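Local coordinates for D-ribulose-5-phosphate 3-epimerase, putative (Plasmodium falciparum, PDB 1TQX), which probably interconverts D-ribulose 5-phosphate and D-xylulose 5-phosphate as a metal-dependent 3-epimerase, and holds a zinc ion in a TIM barrel, at residues A[111-122]-A[137-145]; A[158-168]-A[189-197]. All coordinates share one frame; numbering follows the deposited sequence.

Following the chain from its N terminus through the first four strands, strand 116-121 is the first to enter a contact; the chain then passes through helix 131-134 and returns as strand 141-145. Interaction 1 closes this beta-alpha-beta unit over 14 intervening residues, which include the short helix. Strand 141-145 then leads into helix 161-170 on the outside of the barrel. After strand 175-179 and helix 184-193, interaction 2 closes a second loop, bringing the end of that helix back onto helix 161-170. The two contacts follow one another in series, neither nested nor crossed, with centres about 17 Å apart. Leu167 joins them, its CD1 packing on Val142 and Val144 between strand and helix layers.

Interaction 1 of 2, residues A[111-122]-A[137-145]; sequences RDNNLWCGISIK and NLINTVLVM
Two groups of the strand 116-121 grip the carbonyl oxygen of Leu143 from opposite faces of its plane. Ser120 OG donates to Leu143 O at 2.9 Å, tilted from that plane, while the amide of Ile121 arrives nearly along the C=O axis at a longer 3.3 Å. With OG anti to its own nitrogen (chi1 -176°), Ser120 reaches across to the neighbouring strand, where OG also touches Leu143 CD2. The surrounding ladder is that of two parallel strands twisted by 24°: Ile119 N donates to Thr141 O, Leu143 N to Ile119 O and Met145 N to Ile121 O. At its far end a water donates to both Ile121 O and Met145 O.

At the entry to the ladder, Asn140 sits between two flat groups. Its amide stacks on the Trp116 indole, the planes 10° apart, with Asn140 CG 3.7 Å from Trp116 CG. The same amide meets a face of the Arg111 guanidinium with its end, the planes steeply inclined. Asn140 N donates to Cys117 O at 2.8 Å. Arg111, bent at chi2 and chi3, turns NH1 to Leu138 O at 2.9 Å, above the carbonyl plane and not on a lone pair.

On the sheet face of Ile119 and Val142, the CG2 methyls of the two residues lie side by side, and Ile139 CG2 closes on Ile119 CG2 at 4.0 Å. Helix 131-134 covers this face through Ile133 and Leu134. On the other face Leu143 points into the barrel beside the zinc ligands His70 and Asp179. Strand 88-92 flanks 116-121, and strand 175-179 flanks 141-145.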
loop_
_atom_site.group_PDB
_atom_site.type_symbol
_atom_site.label_atom_id
_atom_site.label_comp_id
_atom_site.label_asym_id
_atom_site.label_seq_id
_atom_site.Cartn_x
_atom_site.Cartn_y
_atom_site.Cartn_z
ATOM N N ARG A 111 10.538 -10.827 6.302
ATOM C CA ARG A 111 9.863 -12.124 6.374
ATOM C C ARG A 111 10.287 -12.879 7.641
ATOM O O ARG A 111 9.483 -13.597 8.236
ATOM C CB ARG A 111 10.162 -12.984 5.131
ATOM C CG ARG A 111 9.747 -12.375 3.783
ATOM C CD ARG A 111 8.313 -11.830 3.777
ATOM N NE ARG A 111 7.281 -12.843 3.983
ATOM C CZ ARG A 111 6.861 -13.705 3.059
ATOM N NH1 ARG A 111 7.381 -13.698 1.836
ATOM N NH2 ARG A 111 5.899 -14.570 3.355
ATOM N N ASP A 112 11.539 -12.715 8.063
ATOM C CA ASP A 112 12.007 -13.386 9.278
ATOM C C ASP A 112 11.404 -12.789 10.552
ATOM O O ASP A 112 11.631 -13.301 11.651
ATOM C CB ASP A 112 13.538 -13.368 9.374
ATOM C CG ASP A 112 14.190 -14.414 8.482
ATOM O OD1 ASP A 112 13.469 -15.307 7.984
ATOM O OD2 ASP A 112 15.422 -14.347 8.288
ATOM N N ASN A 113 10.651 -11.701 10.404
ATOM C CA ASN A 113 9.966 -11.074 11.535
ATOM C C ASN A 113 8.499 -11.496 11.462
ATOM O O ASN A 113 7.643 -10.940 12.153
ATOM C CB ASN A 113 10.065 -9.540 11.463
ATOM C CG ASN A 113 11.338 -8.999 12.097
ATOM O OD1 ASN A 113 11.371 -8.689 13.289
ATOM N ND2 ASN A 113 12.394 -8.891 11.301
ATOM N N ASN A 114 8.225 -12.491 10.621
ATOM C CA ASN A 114 6.872 -13.015 10.414
ATOM C C ASN A 114 5.915 -11.929 9.943
ATOM O O ASN A 114 4.779 -11.822 10.414
ATOM C CB ASN A 114 6.343 -13.670 11.694
ATOM C CG ASN A 114 7.158 -14.878 12.100
ATOM O OD1 ASN A 114 7.488 -15.720 11.265
ATOM N ND2 ASN A 114 7.488 -14.974 13.384
ATOM N N LEU A 115 6.394 -11.125 9.003
ATOM C CA LEU A 115 5.607 -10.037 8.438
ATOM C C LEU A 115 5.551 -10.202 6.930
ATOM O O LEU A 115 6.443 -10.795 6.340
ATOM C CB LEU A 115 6.271 -8.692 8.753
ATOM C CG LEU A 115 6.392 -8.256 10.215
ATOM C CD1 LEU A 115 7.413 -7.124 10.337
ATOM C CD2 LEU A 115 5.037 -7.818 10.711
ATOM N N TRP A 116 4.498 -9.684 6.311
ATOM C CA TRP A 116 4.401 -9.722 4.857
ATOM C C TRP A 116 5.365 -8.636 4.389
ATOM O O TRP A 116 5.585 -7.655 5.104
ATOM C CB TRP A 116 2.987 -9.366 4.403
ATOM C CG TRP A 116 2.065 -10.538 4.266
ATOM C CD1 TRP A 116 2.111 -11.708 4.963
ATOM C CD2 TRP A 116 0.936 -10.636 3.387
ATOM N NE1 TRP A 116 1.080 -12.534 4.574
ATOM C CE2 TRP A 116 0.344 -11.899 3.608
ATOM C CE3 TRP A 116 0.367 -9.778 2.434
ATOM C CZ2 TRP A 116 -0.794 -12.327 2.910
ATOM C CZ3 TRP A 116 -0.766 -10.202 1.738
ATOM C CH2 TRP A 116 -1.333 -11.467 1.981
ATOM N N CYS A 117 5.950 -8.806 3.207
ATOM C CA CYS A 117 6.867 -7.802 2.682
ATOM C C CYS A 117 6.380 -7.251 1.351
ATOM O O CYS A 117 6.056 -7.999 0.425
ATOM C CB CYS A 117 8.278 -8.373 2.498
ATOM S SG CYS A 117 9.441 -7.201 1.705
ATOM N N GLY A 118 6.312 -5.930 1.274
ATOM C CA GLY A 118 5.895 -5.295 0.046
ATOM C C GLY A 118 7.026 -4.426 -0.467
ATOM O O GLY A 118 7.893 -4.005 0.301
ATOM N N ILE A 119 7.043 -4.180 -1.770
ATOM C CA ILE A 119 8.059 -3.311 -2.345
ATOM C C ILE A 119 7.316 -2.375 -3.290
ATOM O O ILE A 119 6.434 -2.805 -4.038
ATOM C CB ILE A 119 9.163 -4.105 -3.100
ATOM C CG1 ILE A 119 10.326 -3.166 -3.433
ATOM C CG2 ILE A 119 8.606 -4.727 -4.382
ATOM C CD1 ILE A 119 11.570 -3.877 -3.961
ATOM N N SER A 120 7.654 -1.093 -3.234
ATOM C CA SER A 120 6.987 -0.112 -4.070
ATOM C C SER A 120 7.915 0.570 -5.072
ATOM O O SER A 120 9.121 0.693 -4.841
ATOM C CB SER A 120 6.321 0.950 -3.185
ATOM O OG SER A 120 5.587 1.889 -3.957
ATOM N N ILE A 121 7.330 0.992 -6.192
ATOM C CA ILE A 121 8.049 1.703 -7.242
ATOM C C ILE A 121 7.275 2.967 -7.610
ATOM O O ILE A 121 6.048 2.944 -7.725
ATOM C CB ILE A 121 8.228 0.848 -8.531
ATOM C CG1 ILE A 121 6.902 0.186 -8.914
ATOM C CG2 ILE A 121 9.349 -0.162 -8.342
ATOM C CD1 ILE A 121 6.957 -0.593 -10.219
ATOM N N LYS A 122 8.001 4.066 -7.788
ATOM C CA LYS A 122 7.394 5.338 -8.150
ATOM C C LYS A 122 7.081 5.366 -9.653
ATOM O O LYS A 122 7.580 4.539 -10.417
ATOM C CB LYS A 122 8.328 6.486 -7.750
ATOM C CG LYS A 122 8.592 6.528 -6.244
ATOM C CD LYS A 122 9.221 7.836 -5.774
ATOM C CE LYS A 122 10.661 7.986 -6.227
ATOM N NZ LYS A 122 11.263 9.277 -5.759
ATOM N N ASN A 137 10.452 -14.925 -4.648
ATOM C CA ASN A 137 9.214 -15.254 -3.941
ATOM C C ASN A 137 9.130 -14.662 -2.533
ATOM O O ASN A 137 8.232 -15.005 -1.765
ATOM C CB ASN A 137 9.032 -16.772 -3.859
ATOM C CG ASN A 137 8.861 -17.410 -5.218
ATOM O OD1 ASN A 137 7.958 -17.049 -5.971
ATOM N ND2 ASN A 137 9.728 -18.365 -5.540
ATOM N N LEU A 138 10.059 -13.773 -2.201
ATOM C CA LEU A 138 10.079 -13.142 -0.884
ATOM C C LEU A 138 9.078 -11.995 -0.758
ATOM O O LEU A 138 8.725 -11.591 0.354
ATOM C CB LEU A 138 11.481 -12.604 -0.589
ATOM C CG LEU A 138 12.586 -13.632 -0.351
ATOM C CD1 LEU A 138 13.943 -12.961 -0.439
ATOM C CD2 LEU A 138 12.379 -14.282 1.008
ATOM N N ILE A 139 8.628 -11.474 -1.895
ATOM C CA ILE A 139 7.696 -10.350 -1.917
ATOM C C ILE A 139 6.233 -10.768 -1.987
ATOM O O ILE A 139 5.818 -11.458 -2.913
ATOM C CB ILE A 139 7.993 -9.413 -3.115
ATOM C CG1 ILE A 139 9.466 -8.986 -3.101
ATOM C CG2 ILE A 139 7.084 -8.192 -3.067
ATOM C CD1 ILE A 139 9.903 -8.268 -1.839
ATOM N N ASN A 140 5.454 -10.334 -1.003
ATOM C CA ASN A 140 4.030 -10.645 -0.953
ATOM C C ASN A 140 3.211 -9.667 -1.794
ATOM O O ASN A 140 2.183 -10.036 -2.366
ATOM C CB ASN A 140 3.522 -10.568 0.489
ATOM C CG ASN A 140 4.142 -11.619 1.389
ATOM O OD1 ASN A 140 3.719 -12.776 1.397
ATOM N ND2 ASN A 140 5.154 -11.221 2.148
ATOM N N THR A 141 3.673 -8.422 -1.866
ATOM C CA THR A 141 2.947 -7.379 -2.582
ATOM C C THR A 141 3.853 -6.368 -3.278
ATOM O O THR A 141 4.905 -5.999 -2.751
ATOM C CB THR A 141 2.081 -6.545 -1.601
ATOM O OG1 THR A 141 1.265 -7.410 -0.802
ATOM C CG2 THR A 141 1.195 -5.559 -2.371
ATOM N N VAL A 142 3.437 -5.925 -4.459
ATOM C CA VAL A 142 4.156 -4.889 -5.184
ATOM C C VAL A 142 3.176 -3.720 -5.215
ATOM O O VAL A 142 2.043 -3.869 -5.671
ATOM C CB VAL A 142 4.503 -5.283 -6.633
ATOM C CG1 VAL A 142 5.064 -4.068 -7.371
ATOM C CG2 VAL A 142 5.541 -6.393 -6.636
ATOM N N LEU A 143 3.604 -2.575 -4.697
ATOM C CA LEU A 143 2.756 -1.390 -4.662
ATOM C C LEU A 143 3.139 -0.474 -5.823
ATOM O O LEU A 143 4.187 0.172 -5.796
ATOM C CB LEU A 143 2.947 -0.659 -3.320
ATOM C CG LEU A 143 1.986 0.462 -2.895
ATOM C CD1 LEU A 143 2.352 0.907 -1.477
ATOM C CD2 LEU A 143 2.065 1.636 -3.848
ATOM N N VAL A 144 2.288 -0.444 -6.846
ATOM C CA VAL A 144 2.508 0.387 -8.021
ATOM C C VAL A 144 1.912 1.768 -7.749
ATOM O O VAL A 144 0.692 1.917 -7.694
ATOM C CB VAL A 144 1.819 -0.223 -9.279
ATOM C CG1 VAL A 144 1.952 0.724 -10.468
ATOM C CG2 VAL A 144 2.435 -1.578 -9.609
ATOM N N MET A 145 2.767 2.769 -7.552
ATOM C CA MET A 145 2.278 4.124 -7.310
ATOM C C MET A 145 1.620 4.613 -8.593
ATOM O O MET A 145 2.216 4.525 -9.670
ATOM C CB MET A 145 3.423 5.078 -6.954
ATOM C CG MET A 145 4.058 4.864 -5.585
ATOM S SD MET A 145 2.880 4.991 -4.214
ATOM C CE MET A 145 2.273 6.656 -4.396
HETATM O O HOH W 1 4.574 3.113 -10.373
#

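Interaction 2 of 2, residues A[158-168]-A[189-197]; sequences HDMMGKVSFLR and ISASHGANI
Ile189 opens the meeting of two outer helices of the TIM barrel, 161-170 and 184-193, whose local axes approach to 9.0 Å at an angle of 33°. Its CG2 and CD1 lie against the His158 imidazole, and CG2 also touches Met161 CG at 3.9 Å. Next in sequence, Ser190 meets the sulfur of Met161 through its CA and OG; that hydroxyl is bonded to Thr186 O within its own helix.

His193 is gripped on a face and at an edge. Met161 CB stands 3.5 Å from the centroid of the His193 ring, only 3° off its normal, a CH-pi contact over the ring centre. ND1 of His193 donates to Ser165 OG at 2.8 Å with the oxygen in the ring plane, so the two contacts together fix the ring's rotation. The ring reaches Met161 and Ser165 because CG lies beside the backbone nitrogen (chi1 -76°). A water bonded to Ser165 OG also donates weakly to His193 O.

Gly194 ends the helix in a Schellman motif, with positive phi, and its CA lies against CB and CG of Arg168. Ala195 follows, its N and CB against Val164 CG1, which also packs 3.5 Å from His193 O. Asn196 brings OD1 within 3.1 Å of Arg168 NH2, although its firm partner is Ile176 N in strand 175-179. Arg168, whose NH1 bonds Leu174 O, folds back over Gly194 through bends at chi2 and chi3. The guanidinium meets Gly194 O side-on with two nitrogens: NE at 3.0 Å on a lone pair of Gly194 O, and NH2 at 2.8 Å from that oxygen, nearly in line with its C=O bond.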
loop_
_atom_site.group_PDB
_atom_site.type_symbol
_atom_site.label_atom_id
_atom_site.label_comp_id
_atom_site.label_asym_id
_atom_site.label_seq_id
_atom_site.Cartn_x
_atom_site.Cartn_y
_atom_site.Cartn_z
ATOM N N HIS A 158 -3.213 6.982 -15.575
ATOM C CA HIS A 158 -3.632 5.822 -16.350
ATOM C C HIS A 158 -2.466 5.129 -17.057
ATOM O O HIS A 158 -2.537 3.938 -17.355
ATOM C CB HIS A 158 -4.691 6.239 -17.377
ATOM C CG HIS A 158 -5.408 5.089 -18.015
ATOM N ND1 HIS A 158 -4.769 4.152 -18.802
ATOM C CD2 HIS A 158 -6.712 4.726 -17.985
ATOM C CE1 HIS A 158 -5.648 3.263 -19.227
ATOM N NE2 HIS A 158 -6.835 3.588 -18.746
ATOM N N ASP A 159 -1.393 5.868 -17.316
ATOM C CA ASP A 159 -0.241 5.294 -18.001
ATOM C C ASP A 159 0.570 4.316 -17.142
ATOM O O ASP A 159 1.553 3.744 -17.607
ATOM C CB ASP A 159 0.659 6.413 -18.539
ATOM C CG ASP A 159 1.297 7.238 -17.439
ATOM O OD1 ASP A 159 0.664 7.430 -16.379
ATOM O OD2 ASP A 159 2.432 7.717 -17.649
ATOM N N MET A 160 0.152 4.118 -15.895
ATOM C CA MET A 160 0.841 3.180 -15.009
ATOM C C MET A 160 0.220 1.788 -15.128
ATOM O O MET A 160 0.747 0.818 -14.583
ATOM C CB MET A 160 0.751 3.653 -13.549
ATOM C CG MET A 160 1.540 4.918 -13.250
ATOM S SD MET A 160 3.315 4.665 -13.423
ATOM C CE MET A 160 3.636 5.302 -15.095
ATOM N N MET A 161 -0.894 1.686 -15.850
ATOM C CA MET A 161 -1.564 0.398 -15.990
ATOM C C MET A 161 -0.724 -0.659 -16.694
ATOM O O MET A 161 -0.948 -1.855 -16.510
ATOM C CB MET A 161 -2.907 0.569 -16.705
ATOM C CG MET A 161 -3.933 1.339 -15.893
ATOM S SD MET A 161 -4.177 0.649 -14.235
ATOM C CE MET A 161 -3.003 1.633 -13.282
ATOM N N GLY A 162 0.239 -0.218 -17.494
ATOM C CA GLY A 162 1.102 -1.158 -18.184
ATOM C C GLY A 162 1.910 -1.956 -17.177
ATOM O O GLY A 162 2.154 -3.149 -17.370
ATOM N N LYS A 163 2.322 -1.300 -16.093
ATOM C CA LYS A 163 3.102 -1.968 -15.053
ATOM C C LYS A 163 2.258 -3.047 -14.392
ATOM O O LYS A 163 2.742 -4.150 -14.125
ATOM C CB LYS A 163 3.566 -0.965 -13.990
ATOM C CG LYS A 163 4.455 0.147 -14.518
ATOM C CD LYS A 163 4.984 0.993 -13.378
ATOM C CE LYS A 163 5.854 2.136 -13.881
ATOM N NZ LYS A 163 6.369 2.951 -12.736
ATOM N N VAL A 164 0.998 -2.717 -14.124
ATOM C CA VAL A 164 0.072 -3.652 -13.495
ATOM C C VAL A 164 -0.128 -4.897 -14.363
ATOM O O VAL A 164 -0.048 -6.019 -13.862
ATOM C CB VAL A 164 -1.300 -2.980 -13.225
ATOM C CG1 VAL A 164 -2.258 -3.978 -12.571
ATOM C CG2 VAL A 164 -1.114 -1.760 -12.317
ATOM N N SER A 165 -0.383 -4.706 -15.656
ATOM C CA SER A 165 -0.579 -5.846 -16.556
ATOM C C SER A 165 0.673 -6.718 -16.628
ATOM O O SER A 165 0.580 -7.946 -16.623
ATOM C CB SER A 165 -0.957 -5.372 -17.961
ATOM O OG SER A 165 -2.257 -4.815 -17.972
ATOM N N PHE A 166 1.840 -6.083 -16.692
ATOM C CA PHE A 166 3.106 -6.814 -16.740
ATOM C C PHE A 166 3.236 -7.761 -15.548
ATOM O O PHE A 166 3.538 -8.942 -15.710
ATOM C CB PHE A 166 4.286 -5.838 -16.721
ATOM C CG PHE A 166 5.625 -6.511 -16.587
ATOM C CD1 PHE A 166 6.265 -7.049 -17.702
ATOM C CD2 PHE A 166 6.239 -6.631 -15.342
ATOM C CE1 PHE A 166 7.497 -7.699 -17.579
ATOM C CE2 PHE A 166 7.470 -7.279 -15.209
ATOM C CZ PHE A 166 8.099 -7.813 -16.328
ATOM N N LEU A 167 3.013 -7.231 -14.347
ATOM C CA LEU A 167 3.123 -8.015 -13.121
ATOM C C LEU A 167 2.116 -9.157 -13.020
ATOM O O LEU A 167 2.486 -10.279 -12.680
ATOM C CB LEU A 167 2.989 -7.096 -11.898
ATOM C CG LEU A 167 4.113 -6.077 -11.681
ATOM C CD1 LEU A 167 3.681 -5.033 -10.668
ATOM C CD2 LEU A 167 5.368 -6.793 -11.207
ATOM N N ARG A 168 0.848 -8.884 -13.313
ATOM C CA ARG A 168 -0.168 -9.930 -13.228
ATOM C C ARG A 168 0.093 -11.066 -14.210
ATOM O O ARG A 168 -0.117 -12.234 -13.892
ATOM C CB ARG A 168 -1.567 -9.358 -13.482
ATOM C CG ARG A 168 -2.680 -10.407 -13.443
ATOM C CD ARG A 168 -2.682 -11.152 -12.112
ATOM N NE ARG A 168 -2.984 -10.271 -10.984
ATOM C CZ ARG A 168 -2.341 -10.303 -9.820
ATOM N NH1 ARG A 168 -1.356 -11.169 -9.630
ATOM N NH2 ARG A 168 -2.686 -9.474 -8.842
ATOM N N ILE A 189 -10.698 0.254 -13.530
ATOM C CA ILE A 189 -9.628 0.246 -14.517
ATOM C C ILE A 189 -8.420 -0.534 -13.994
ATOM O O ILE A 189 -7.842 -1.355 -14.710
ATOM C CB ILE A 189 -9.171 1.678 -14.859
ATOM C CG1 ILE A 189 -10.265 2.402 -15.651
ATOM C CG2 ILE A 189 -7.864 1.635 -15.645
ATOM C CD1 ILE A 189 -9.942 3.859 -15.940
ATOM N N SER A 190 -8.036 -0.273 -12.747
ATOM C CA SER A 190 -6.888 -0.960 -12.163
ATOM C C SER A 190 -7.111 -2.466 -12.072
ATOM O O SER A 190 -6.223 -3.251 -12.398
ATOM C CB SER A 190 -6.578 -0.385 -10.778
ATOM O OG SER A 190 -6.122 0.954 -10.885
ATOM N N ALA A 191 -8.299 -2.868 -11.636
ATOM C CA ALA A 191 -8.611 -4.283 -11.516
ATOM C C ALA A 191 -8.615 -4.992 -12.876
ATOM O O ALA A 191 -8.243 -6.163 -12.970
ATOM C CB ALA A 191 -9.965 -4.464 -10.824
ATOM N N SER A 192 -9.025 -4.285 -13.927
ATOM C CA SER A 192 -9.076 -4.879 -15.263
ATOM C C SER A 192 -7.677 -5.212 -15.766
ATOM O O SER A 192 -7.507 -6.051 -16.656
ATOM C CB SER A 192 -9.775 -3.936 -16.253
ATOM O OG SER A 192 -8.943 -2.849 -16.623
ATOM N N HIS A 193 -6.675 -4.557 -15.186
ATOM C CA HIS A 193 -5.287 -4.788 -15.569
ATOM C C HIS A 193 -4.589 -5.792 -14.647
ATOM O O HIS A 193 -3.479 -6.233 -14.941
ATOM C CB HIS A 193 -4.519 -3.461 -15.591
ATOM C CG HIS A 193 -4.823 -2.605 -16.783
ATOM N ND1 HIS A 193 -4.094 -2.668 -17.954
ATOM C CD2 HIS A 193 -5.788 -1.677 -16.993
ATOM C CE1 HIS A 193 -4.595 -1.816 -18.830
ATOM N NE2 HIS A 193 -5.625 -1.201 -18.272
ATOM N N GLY A 194 -5.233 -6.153 -13.537
ATOM C CA GLY A 194 -4.635 -7.123 -12.632
ATOM C C GLY A 194 -4.505 -6.755 -11.160
ATOM O O GLY A 194 -4.126 -7.601 -10.347
ATOM N N ALA A 195 -4.812 -5.515 -10.800
ATOM C CA ALA A 195 -4.707 -5.100 -9.400
ATOM C C ALA A 195 -5.756 -5.788 -8.533
ATOM O O ALA A 195 -6.903 -5.941 -8.953
ATOM C CB ALA A 195 -4.856 -3.578 -9.288
ATOM N N ASN A 196 -5.369 -6.209 -7.328
ATOM C CA ASN A 196 -6.319 -6.858 -6.424
ATOM C C ASN A 196 -6.405 -6.184 -5.051
ATOM O O ASN A 196 -7.271 -6.514 -4.245
ATOM C CB ASN A 196 -6.000 -8.356 -6.254
ATOM C CG ASN A 196 -4.659 -8.608 -5.588
ATOM O OD1 ASN A 196 -3.609 -8.310 -6.152
ATOM N ND2 ASN A 196 -4.691 -9.174 -4.383
ATOM N N ILE A 197 -5.503 -5.244 -4.787
ATOM C CA ILE A 197 -5.515 -4.510 -3.529
ATOM C C ILE A 197 -5.629 -3.034 -3.888
ATOM O O ILE A 197 -4.816 -2.504 -4.642
ATOM C CB ILE A 197 -4.237 -4.758 -2.706
ATOM C CG1 ILE A 197 -4.065 -6.264 -2.465
ATOM C CG2 ILE A 197 -4.336 -4.021 -1.370
ATOM C CD1 ILE A 197 -2.873 -6.614 -1.607
HETATM O O HOH W 2 -4.055 -7.040 -18.211
#